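YrbA (Sinorhizobium meliloti 2011, PDB 5NFM) belongs to the BolA family and binds divalent metal cations, copper among them, through two conserved histidines. Local coordinates at residues 29-34 with 58-63. Sequence-based numbering, arbitrary orientation.
Sequences DHYAAE and GNMGGI. With LI (lithium ion), chain B; CU (copper (II) ion), chain C.
Beside the copper site of this BolA-like domain, the central strand 31-36 and the residues just ahead of it face the glycine-rich loop that leads into helix 63-66, and one methionine bridges the two. Met60 leaves the loop with CG anti to its backbone N (chi1 -175°), and the chain runs extended beyond CG, which carries the methyl across, obliquely, to the Tyr31 ring, with CE 3.6 Å from CD1. The same methyl lies 4.1 Å from Asp29 O. Ile6 of helix 5-13 and Leu67 of strand 67-72 pack against both Met60 and Tyr31, making the pair part of a larger apolar cluster.

His30 NE2 binds copper at 2.0 Å, His65 supplies the second protein ligand, and four waters complete an elongated octahedron with waters 1 and 3 on the long axis, as expected for Jahn-Teller distorted copper(II). Asp29 works from the second shell, gripping one axial and one equatorial water: its OD1 accepts a bond from water 1 at 2.6 Å and OD2 one from water 2, also at 2.6 Å. This carboxylate also leans over the His30 ring, OD2 lying 3.3 Å above the plane toward the rim. On the backbone side, His30 O binds lithium at 1.9 Å, together with Asp23, Leu24 and Asp27.

Between the two segments the contact is van der Waals packing of a single methyl, small in area, while the polar work is done at the metals. The two short water bonds probably hold the Asp29 carboxylate in place, and its negative charge probably offsets part of the copper's and polarises the bound waters.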
loop_
_atom_site.group_PDB
_atom_site.type_symbol
_atom_site.label_atom_id
_atom_site.label_comp_id
_atom_site.label_asym_id
_atom_site.label_seq_id
_atom_site.Cartn_x
_atom_site.Cartn_y
_atom_site.Cartn_z
ATOM N N ASP A 29 9.460 -7.428 8.183
ATOM C CA ASP A 29 8.252 -7.719 8.949
ATOM C C ASP A 29 7.261 -6.554 8.871
ATOM O O ASP A 29 6.142 -6.710 8.366
ATOM C CB ASP A 29 8.658 -8.016 10.403
ATOM C CG ASP A 29 7.487 -8.373 11.289
ATOM O OD1 ASP A 29 6.485 -8.910 10.775
ATOM O OD2 ASP A 29 7.581 -8.120 12.513
ATOM N N HIS A 30 7.662 -5.387 9.374
ATOM C CA HIS A 30 6.828 -4.192 9.356
ATOM C C HIS A 30 7.364 -3.211 8.320
ATOM O O HIS A 30 8.586 -3.007 8.203
ATOM C CB HIS A 30 6.799 -3.524 10.731
ATOM C CG HIS A 30 6.124 -4.354 11.782
ATOM N ND1 HIS A 30 6.148 -3.997 13.107
ATOM C CD2 HIS A 30 5.400 -5.504 11.714
ATOM C CE1 HIS A 30 5.479 -4.894 13.814
ATOM N NE2 HIS A 30 5.016 -5.825 12.997
ATOM N N TYR A 31 6.427 -2.592 7.595
ATOM C CA TYR A 31 6.713 -1.756 6.444
ATOM C C TYR A 31 5.865 -0.494 6.501
ATOM O O TYR A 31 4.857 -0.423 7.218
ATOM C CB TYR A 31 6.369 -2.499 5.140
ATOM C CG TYR A 31 7.159 -3.770 4.896
ATOM C CD1 TYR A 31 6.812 -4.963 5.519
ATOM C CD2 TYR A 31 8.245 -3.786 4.027
ATOM C CE1 TYR A 31 7.517 -6.137 5.278
ATOM C CE2 TYR A 31 8.956 -4.959 3.782
ATOM C CZ TYR A 31 8.583 -6.131 4.411
ATOM O OH TYR A 31 9.261 -7.305 4.175
ATOM N N ALA A 32 6.277 0.498 5.710
ATOM C CA ALA A 32 5.453 1.652 5.403
ATOM C C ALA A 32 5.349 1.753 3.886
ATOM O O ALA A 32 6.298 1.444 3.165
ATOM C CB ALA A 32 6.049 2.931 5.989
ATOM N N ALA A 33 4.180 2.156 3.408
ATOM C CA ALA A 33 3.925 2.305 1.980
ATOM C C ALA A 33 3.304 3.664 1.703
ATOM O O ALA A 33 2.349 4.061 2.376
ATOM C CB ALA A 33 2.981 1.215 1.461
ATOM N N GLU A 34 3.838 4.360 0.699
ATOM C CA GLU A 34 3.174 5.510 0.107
ATOM C C GLU A 34 2.595 5.074 -1.232
ATOM O O GLU A 34 3.298 4.463 -2.041
ATOM C CB GLU A 34 4.124 6.684 -0.101
ATOM C CG GLU A 34 3.396 7.875 -0.689
ATOM C CD GLU A 34 4.253 9.101 -0.794
ATOM O OE1 GLU A 34 5.473 9.018 -0.538
ATOM O OE2 GLU A 34 3.690 10.159 -1.130
ATOM N N GLY A 58 -5.355 -10.086 1.453
ATOM C CA GLY A 58 -5.170 -10.916 2.630
ATOM C C GLY A 58 -3.850 -11.650 2.687
ATOM O O GLY A 58 -3.665 -12.496 3.567
ATOM N N ASN A 59 -2.918 -11.352 1.787
ATOM C CA ASN A 59 -1.663 -12.088 1.727
ATOM C C ASN A 59 -0.655 -11.676 2.791
ATOM O O ASN A 59 0.332 -12.396 2.995
ATOM C CB ASN A 59 -1.045 -11.936 0.342
ATOM C CG ASN A 59 -1.767 -12.767 -0.690
ATOM O OD1 ASN A 59 -2.048 -13.939 -0.460
ATOM N ND2 ASN A 59 -2.093 -12.171 -1.819
ATOM N N MET A 60 -0.872 -10.552 3.464
ATOM C CA MET A 60 0.063 -10.024 4.450
ATOM C C MET A 60 -0.598 -10.090 5.827
ATOM O O MET A 60 -1.502 -9.307 6.135
ATOM C CB MET A 60 0.447 -8.593 4.082
ATOM C CG MET A 60 1.503 -7.997 4.979
ATOM S SD MET A 60 1.881 -6.325 4.450
ATOM C CE MET A 60 3.312 -5.987 5.476
ATOM N N GLY A 61 -0.147 -11.022 6.660
ATOM C CA GLY A 61 -0.702 -11.126 7.999
ATOM C C GLY A 61 -0.446 -9.861 8.802
ATOM O O GLY A 61 0.593 -9.211 8.668
ATOM N N GLY A 62 -1.412 -9.500 9.639
ATOM C CA GLY A 62 -1.251 -8.349 10.512
ATOM C C GLY A 62 -1.123 -7.025 9.788
ATOM O O GLY A 62 -0.572 -6.072 10.347
ATOM N N ILE A 63 -1.681 -6.923 8.577
ATOM C CA ILE A 63 -1.491 -5.755 7.723
ATOM C C ILE A 63 -1.920 -4.460 8.414
ATOM O O ILE A 63 -1.328 -3.403 8.164
ATOM C CB ILE A 63 -2.216 -5.978 6.374
ATOM C CG1 ILE A 63 -1.865 -4.870 5.386
ATOM C CG2 ILE A 63 -3.730 -6.095 6.562
ATOM C CD1 ILE A 63 -2.331 -5.173 3.962
HETATM LI LI LI B . 10.356 -3.652 8.621
HETATM CU CU CU C . 3.871 -7.343 13.632
HETATM O O HOH W 1 4.012 -8.651 11.609
HETATM O O HOH W 2 5.542 -8.401 14.047
HETATM O O HOH W 3 4.120 -6.819 15.993
HETATM O O HOH W 4 3.003 -9.083 14.193
#